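Local coordinates for protein 2,3-dihydroxy-2,3-dihydrophenylpropionate dehydrogenase (Pseudomonas sp. MC1, PDB 5XTF) that probably catalyses the NAD(+)-dependent oxidation of naphthalene cis-dihydrodiol to 1,2-dihydroxynaphthalene, a step in aromatic hydrocarbon breakdown, at residues 116-119 / 120-124; 125-128 / 129-133; 106-109 / 110-113. All coordinates share one frame; numbering follows the deposited sequence.

Contact 1: residues 116-119 / 120-124; sequences EPWE and KISSS
Pro117 and Trp118 meet Lys120, Ile121 and Ser122 in a local contact at the N-terminal end of helix 118-150, a long helix of the Rossmann-type short-chain dehydrogenase fold that packs against a second subunit. Pro117 holds the N-cap position, and its carbonyl oxygen O accepts from Lys120 N at 2.9 Å and from Ile121 N at 3.2 Å. The next bond is straighter: Ser122 N reaches Trp118 O at 2.7 Å, with an N-H...O angle of 169°. CG of Trp118 lies anti to the backbone N (chi1 174°), which swings the indole along the helix over the next turn. There Ser122 CB sits over the face of the five-membered ring, a CH-pi contact at 4.0 Å from the centroid, and Ile121 crosses the indole at about a right angle, its CG2 3.5 Å from Trp118 CZ3. The indole stacks with His81 of the second subunit, whose Lys134 bonds Ser122 OG. With an alanine in place of Trp118, a gap would probably open beside Ile121 CG2, Ser122 CB would lose its ring face and His81 of the second subunit its stack. Elsewhere on the helix, Ser124 OG donates to Lys120 O at 3.1 Å, from above the carbonyl plane.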
loop_
_atom_site.group_PDB
_atom_site.type_symbol
_atom_site.label_atom_id
_atom_site.label_comp_id
_atom_site.label_asym_id
_atom_site.label_seq_id
_atom_site.Cartn_x
_atom_site.Cartn_y
_atom_site.Cartn_z
ATOM N N GLU B 116 7.906 2.788 28.198
ATOM C CA GLU B 116 8.088 1.841 29.289
ATOM C C GLU B 116 9.551 1.434 29.434
ATOM O O GLU B 116 10.327 1.520 28.480
ATOM C CB GLU B 116 7.237 0.594 29.042
ATOM C CG GLU B 116 5.770 0.893 28.852
ATOM C CD GLU B 116 5.039 1.128 30.159
ATOM O OE1 GLU B 116 4.957 0.177 30.975
ATOM O OE2 GLU B 116 4.549 2.264 30.363
ATOM N N PRO B 117 9.943 0.976 30.629
ATOM C CA PRO B 117 11.327 0.528 30.836
ATOM C C PRO B 117 11.715 -0.607 29.900
ATOM O O PRO B 117 10.944 -1.540 29.668
ATOM C CB PRO B 117 11.337 0.078 32.303
ATOM C CG PRO B 117 9.905 0.059 32.735
ATOM C CD PRO B 117 9.206 1.061 31.898
ATOM N N TRP B 118 12.942 -0.522 29.376
ATOM C CA TRP B 118 13.370 -1.429 28.316
ATOM C C TRP B 118 13.223 -2.890 28.715
ATOM O O TRP B 118 12.911 -3.734 27.869
ATOM C CB TRP B 118 14.814 -1.128 27.913
ATOM C CG TRP B 118 15.352 -2.119 26.937
ATOM C CD1 TRP B 118 16.321 -3.050 27.161
ATOM C CD2 TRP B 118 14.923 -2.300 25.584
ATOM N NE1 TRP B 118 16.534 -3.797 26.023
ATOM C CE2 TRP B 118 15.689 -3.354 25.040
ATOM C CE3 TRP B 118 13.970 -1.665 24.774
ATOM C CZ2 TRP B 118 15.527 -3.797 23.726
ATOM C CZ3 TRP B 118 13.808 -2.104 23.462
ATOM C CH2 TRP B 118 14.585 -3.161 22.953
ATOM N N GLU B 119 13.430 -3.209 29.992
ATOM C CA GLU B 119 13.288 -4.582 30.461
ATOM C C GLU B 119 11.936 -5.152 30.066
ATOM O O GLU B 119 11.838 -6.298 29.603
ATOM C CB GLU B 119 13.474 -4.625 31.978
ATOM C CG GLU B 119 14.856 -4.143 32.489
ATOM C CD GLU B 119 15.218 -2.696 32.118
ATOM O OE1 GLU B 119 16.412 -2.351 32.092
ATOM O OE2 GLU B 119 14.321 -1.880 31.843
ATOM N N LYS B 120 10.887 -4.342 30.209
ATOM C CA LYS B 120 9.549 -4.763 29.831
ATOM C C LYS B 120 9.392 -4.824 28.318
ATOM O O LYS B 120 8.823 -5.789 27.786
ATOM C CB LYS B 120 8.529 -3.821 30.454
ATOM C CG LYS B 120 7.149 -3.945 29.852
ATOM C CD LYS B 120 6.049 -3.882 30.929
ATOM C CE LYS B 120 4.652 -4.276 30.362
ATOM N NZ LYS B 120 4.606 -5.629 29.690
ATOM N N ILE B 121 9.893 -3.813 27.605
ATOM C CA ILE B 121 9.808 -3.828 26.149
ATOM C C ILE B 121 10.525 -5.049 25.594
ATOM O O ILE B 121 10.005 -5.750 24.716
ATOM C CB ILE B 121 10.392 -2.542 25.554
ATOM C CG1 ILE B 121 9.603 -1.326 26.013
ATOM C CG2 ILE B 121 10.391 -2.631 24.047
ATOM C CD1 ILE B 121 10.222 -0.054 25.537
ATOM N N SER B 122 11.728 -5.324 26.107
ATOM C CA SER B 122 12.514 -6.439 25.602
ATOM C C SER B 122 11.798 -7.765 25.801
ATOM O O SER B 122 11.843 -8.637 24.929
ATOM C CB SER B 122 13.870 -6.481 26.287
ATOM O OG SER B 122 14.682 -7.458 25.671
ATOM N N SER B 123 11.146 -7.948 26.950
ATOM C CA SER B 123 10.427 -9.192 27.190
ATOM C C SER B 123 9.248 -9.332 26.240
ATOM O O SER B 123 9.104 -10.353 25.553
ATOM C CB SER B 123 9.950 -9.256 28.637
ATOM O OG SER B 123 11.038 -9.499 29.499
ATOM N N SER B 124 8.388 -8.313 26.198
ATOM C CA SER B 124 7.226 -8.362 25.327
ATOM C C SER B 124 7.640 -8.591 23.884
ATOM O O SER B 124 7.028 -9.408 23.180
ATOM C CB SER B 124 6.431 -7.067 25.453
ATOM O OG SER B 124 6.086 -6.827 26.810
HETATM O O HOH W 1 13.897 -8.222 29.840
#

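Contact 2: residues 125-128 / 129-133; sequences FDEI and FDINV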
loop_
_atom_site.group_PDB
_atom_site.type_symbol
_atom_site.label_atom_id
_atom_site.label_comp_id
_atom_site.label_asym_id
_atom_site.label_seq_id
_atom_site.Cartn_x
_atom_site.Cartn_y
_atom_site.Cartn_z
ATOM N N PHE B 125 8.705 -7.909 23.437
ATOM C CA PHE B 125 9.116 -8.033 22.042
ATOM C C PHE B 125 9.482 -9.474 21.725
ATOM O O PHE B 125 9.106 -10.005 20.672
ATOM C CB PHE B 125 10.283 -7.080 21.732
ATOM C CG PHE B 125 10.829 -7.214 20.329
ATOM C CD1 PHE B 125 11.656 -8.269 19.986
ATOM C CD2 PHE B 125 10.533 -6.273 19.363
ATOM C CE1 PHE B 125 12.148 -8.413 18.699
ATOM C CE2 PHE B 125 11.044 -6.395 18.075
ATOM C CZ PHE B 125 11.846 -7.472 17.742
ATOM N N ASP B 126 10.208 -10.128 22.626
ATOM C CA ASP B 126 10.571 -11.518 22.391
ATOM C C ASP B 126 9.331 -12.398 22.324
ATOM O O ASP B 126 9.238 -13.303 21.480
ATOM C CB ASP B 126 11.530 -11.986 23.485
ATOM C CG ASP B 126 12.851 -11.184 23.495
ATOM O OD1 ASP B 126 13.144 -10.484 22.495
ATOM O OD2 ASP B 126 13.604 -11.249 24.498
ATOM N N GLU B 127 8.346 -12.131 23.179
ATOM C CA GLU B 127 7.168 -12.985 23.180
ATOM C C GLU B 127 6.313 -12.715 21.945
ATOM O O GLU B 127 5.796 -13.649 21.321
ATOM C CB GLU B 127 6.379 -12.785 24.476
ATOM C CG GLU B 127 5.822 -14.071 25.062
ATOM C CD GLU B 127 5.238 -13.893 26.466
ATOM O OE1 GLU B 127 5.845 -13.164 27.287
ATOM O OE2 GLU B 127 4.166 -14.490 26.738
ATOM N N ILE B 128 6.210 -11.450 21.535
ATOM C CA ILE B 128 5.357 -11.113 20.399
ATOM C C ILE B 128 5.938 -11.682 19.114
ATOM O O ILE B 128 5.233 -12.338 18.332
ATOM C CB ILE B 128 5.155 -9.592 20.312
ATOM C CG1 ILE B 128 4.138 -9.158 21.359
ATOM C CG2 ILE B 128 4.676 -9.185 18.927
ATOM C CD1 ILE B 128 4.538 -7.942 22.078
ATOM N N PHE B 129 7.237 -11.494 18.898
ATOM C CA PHE B 129 7.809 -11.931 17.632
ATOM C C PHE B 129 8.010 -13.444 17.572
ATOM O O PHE B 129 7.898 -14.033 16.485
ATOM C CB PHE B 129 9.099 -11.166 17.362
ATOM C CG PHE B 129 8.852 -9.814 16.746
ATOM C CD1 PHE B 129 8.416 -8.756 17.521
ATOM C CD2 PHE B 129 9.005 -9.622 15.373
ATOM C CE1 PHE B 129 8.155 -7.518 16.939
ATOM C CE2 PHE B 129 8.743 -8.391 14.783
ATOM C CZ PHE B 129 8.326 -7.334 15.575
ATOM N N ASP B 130 8.272 -14.094 18.716
ATOM C CA ASP B 130 8.322 -15.552 18.726
ATOM C C ASP B 130 6.989 -16.156 18.303
ATOM O O ASP B 130 6.956 -17.121 17.527
ATOM C CB ASP B 130 8.723 -16.068 20.106
ATOM C CG ASP B 130 10.202 -15.950 20.355
ATOM O OD1 ASP B 130 10.942 -15.870 19.349
ATOM O OD2 ASP B 130 10.624 -15.925 21.538
ATOM N N ILE B 131 5.880 -15.593 18.777
ATOM C CA ILE B 131 4.566 -16.185 18.530
ATOM C C ILE B 131 3.959 -15.695 17.227
ATOM O O ILE B 131 3.447 -16.489 16.431
ATOM C CB ILE B 131 3.616 -15.890 19.706
ATOM C CG1 ILE B 131 4.083 -16.595 20.971
ATOM C CG2 ILE B 131 2.207 -16.316 19.343
ATOM C CD1 ILE B 131 3.297 -16.176 22.201
ATOM N N ASN B 132 3.948 -14.380 17.015
ATOM C CA ASN B 132 3.261 -13.816 15.861
ATOM C C ASN B 132 4.057 -13.927 14.573
ATOM O O ASN B 132 3.471 -13.761 13.506
ATOM C CB ASN B 132 2.919 -12.348 16.096
ATOM C CG ASN B 132 1.969 -12.153 17.246
ATOM O OD1 ASN B 132 1.385 -13.112 17.760
ATOM N ND2 ASN B 132 1.790 -10.910 17.651
ATOM N N VAL B 133 5.358 -14.214 14.633
ATOM C CA VAL B 133 6.177 -14.243 13.428
ATOM C C VAL B 133 7.044 -15.490 13.364
ATOM O O VAL B 133 6.935 -16.275 12.418
ATOM C CB VAL B 133 7.057 -12.987 13.311
ATOM C CG1 VAL B 133 7.860 -13.031 12.001
ATOM C CG2 VAL B 133 6.206 -11.711 13.397
#
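The rings of Phe125 and Phe129, one helical turn apart, form an offset stack in the N-terminal half of helix 118-150 of the Rossmann-type fold. Their planes are inclined by only 18° and their centroids lie 4.2 Å apart, so that Phe129 CD1 sits over the centre of the Phe125 ring and Phe125 CZ comes over the rim of its partner. The two side chains reach this overlap from different rotamers: the Phe125 ring stands beside its carbonyl carbon (chi1 176°), whereas that of Phe129 stands beside its backbone N (chi1 -83°). Packing is close, with Phe125 CE2 3.3 Å from Phe129 CE1. Phe137 of the second subunit meets the Phe125 ring steeply, placing the stack in the subunit interface, while Phe129 rests on Ala174 of helix 170-190. Ile128 and Asn132 slant across each other on another side, Ile128 CG2 lying 3.6 Å from Asn132 ND2. Asn132 OD1 accepts from Ile107 N and ND2 bonds Ser175 OG, beside Tyr172 and the NAD(+)-binding Lys176, the YxxxK pair of this family, consistent with a place next to the active site. Asn132 lies in the wider pi-type turn at 130-133, yet its N makes a regular alpha-helical bond to Ile128 O at 2.7 Å.

Contact 3: residues 106-109 / 110-113; sequences GIWD and YMLN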
loop_
_atom_site.group_PDB
_atom_site.type_symbol
_atom_site.label_atom_id
_atom_site.label_comp_id
_atom_site.label_asym_id
_atom_site.label_seq_id
_atom_site.Cartn_x
_atom_site.Cartn_y
_atom_site.Cartn_z
ATOM N N GLY B 106 -1.806 -16.459 17.887
ATOM C CA GLY B 106 -1.354 -15.093 18.033
ATOM C C GLY B 106 -1.370 -14.659 19.485
ATOM O O GLY B 106 -1.933 -15.337 20.348
ATOM N N ILE B 107 -0.728 -13.514 19.738
ATOM C CA ILE B 107 -0.739 -12.876 21.049
ATOM C C ILE B 107 -0.725 -11.369 20.843
ATOM O O ILE B 107 -0.156 -10.862 19.873
ATOM C CB ILE B 107 0.452 -13.331 21.936
ATOM C CG1 ILE B 107 0.240 -12.921 23.389
ATOM C CG2 ILE B 107 1.764 -12.742 21.460
ATOM C CD1 ILE B 107 1.387 -13.323 24.284
ATOM N N TRP B 108 -1.359 -10.654 21.769
ATOM C CA TRP B 108 -1.442 -9.201 21.765
ATOM C C TRP B 108 -0.328 -8.606 22.628
ATOM O O TRP B 108 0.391 -9.317 23.332
ATOM C CB TRP B 108 -2.815 -8.748 22.281
ATOM C CG TRP B 108 -3.205 -7.354 21.865
ATOM C CD1 TRP B 108 -2.864 -6.720 20.707
ATOM C CD2 TRP B 108 -4.011 -6.430 22.607
ATOM N NE1 TRP B 108 -3.410 -5.455 20.679
ATOM C CE2 TRP B 108 -4.118 -5.253 21.836
ATOM C CE3 TRP B 108 -4.656 -6.485 23.848
ATOM C CZ2 TRP B 108 -4.842 -4.137 22.268
ATOM C CZ3 TRP B 108 -5.372 -5.382 24.275
ATOM C CH2 TRP B 108 -5.462 -4.220 23.484
ATOM N N ASP B 109 -0.192 -7.274 22.568
ATOM C CA ASP B 109 0.751 -6.570 23.427
ATOM C C ASP B 109 0.095 -5.563 24.360
ATOM O O ASP B 109 0.810 -4.854 25.073
ATOM C CB ASP B 109 1.835 -5.875 22.590
ATOM C CG ASP B 109 1.351 -4.614 21.889
ATOM O OD1 ASP B 109 0.118 -4.371 21.807
ATOM O OD2 ASP B 109 2.236 -3.874 21.380
ATOM N N TYR B 110 -1.237 -5.477 24.374
ATOM C CA TYR B 110 -1.967 -4.654 25.342
ATOM C C TYR B 110 -1.459 -3.210 25.338
ATOM O O TYR B 110 -1.242 -2.599 26.387
ATOM C CB TYR B 110 -1.902 -5.279 26.744
ATOM C CG TYR B 110 -2.516 -6.667 26.787
ATOM C CD1 TYR B 110 -3.856 -6.849 27.125
ATOM C CD2 TYR B 110 -1.770 -7.795 26.452
ATOM C CE1 TYR B 110 -4.430 -8.116 27.141
ATOM C CE2 TYR B 110 -2.337 -9.069 26.465
ATOM C CZ TYR B 110 -3.666 -9.218 26.811
ATOM O OH TYR B 110 -4.234 -10.468 26.834
ATOM N N MET B 111 -1.253 -2.677 24.130
ATOM C CA MET B 111 -0.903 -1.273 23.896
ATOM C C MET B 111 0.373 -0.854 24.628
ATOM O O MET B 111 0.501 0.303 25.048
ATOM C CB MET B 111 -2.060 -0.338 24.273
ATOM C CG MET B 111 -3.441 -0.795 23.809
ATOM S SD MET B 111 -3.616 -0.887 22.013
ATOM C CE MET B 111 -3.309 0.825 21.541
ATOM N N LEU B 112 1.330 -1.776 24.771
ATOM C CA LEU B 112 2.597 -1.480 25.433
ATOM C C LEU B 112 3.236 -0.222 24.850
ATOM O O LEU B 112 3.484 -0.148 23.645
ATOM C CB LEU B 112 3.538 -2.679 25.290
ATOM C CG LEU B 112 4.941 -2.443 25.855
ATOM C CD1 LEU B 112 4.872 -2.201 27.354
ATOM C CD2 LEU B 112 5.887 -3.578 25.535
ATOM N N ASN B 113 3.482 0.778 25.703
ATOM C CA ASN B 113 4.047 2.051 25.261
ATOM C C ASN B 113 5.559 1.972 25.104
ATOM O O ASN B 113 6.245 1.245 25.822
ATOM C CB ASN B 113 3.720 3.174 26.242
ATOM C CG ASN B 113 2.273 3.597 26.172
ATOM O OD1 ASN B 113 1.859 4.283 25.238
ATOM N ND2 ASN B 113 1.489 3.188 27.162
HETATM O O HOH W 2 -2.728 -11.982 24.203
HETATM O O HOH W 3 4.571 -2.300 22.061
#
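Asp109 to Leu112 form a type III' beta-turn closed by Leu112 N donating to Asp109 O at 3.1 Å, with both central residues, Tyr110 and Met111, in the left-handed helical region. Asp109 reinforces it with an Asx turn: its CG stands between the backbone N and the carbonyl carbon (chi1 75°), bringing OD1 within 3.2 Å of Met111 N, which meets it from above the carboxylate plane. The indole of Trp108 lies against the backbone of the turn. Tyr110 N and Met111 N both lie over one of its faces, and Tyr110 CA makes a CH-pi contact 3.7 Å from the centroid of the six-membered ring, close to its normal. The Tyr110 ring is set obliquely to the indole, planes at 53°, with Trp108 CE3 over its face and 3.4 Å from Tyr110 CD1. Met111 SD approaches the six-membered ring obliquely, a Met-aromatic contact 3.5 Å from Trp108 CZ2. Trp108 NE1 bonds Gly167 O, and the Asp109 carboxylate accepts from Gly169 N, Tyr172 N and a water shared with Leu112 O. A buried carboxylate with this many N-H donors is likely to be stabilised as the anion, and it ties the loop after strand 100-103 to Tyr172, near the NAD(+) site.

Overall arrangement
Contacts 1 and 2 follow each other along helix 118-150, and both reach the second subunit; contact 3 belongs to the loop that leads toward this helix from strand 100-103. Contact 1 is a surface contact, built from the first-turn hydrogen bonds of the helix and one indole, about 26 Å between its centre and that of the chain. Contact 2, at about 14 Å, is partly buried and relies on aromatic stacking. Contact 3 is partly buried too, but a carboxylate and a tight turn dominate it. The loop packs along the helix: Leu112 touches Lys120 and Ser124 of contact 1, whereas Asp109 CB meets Ile128 CD1 of contact 2 at 3.4 Å. Contacts 2 and 3 lie nearer the NAD(+) site.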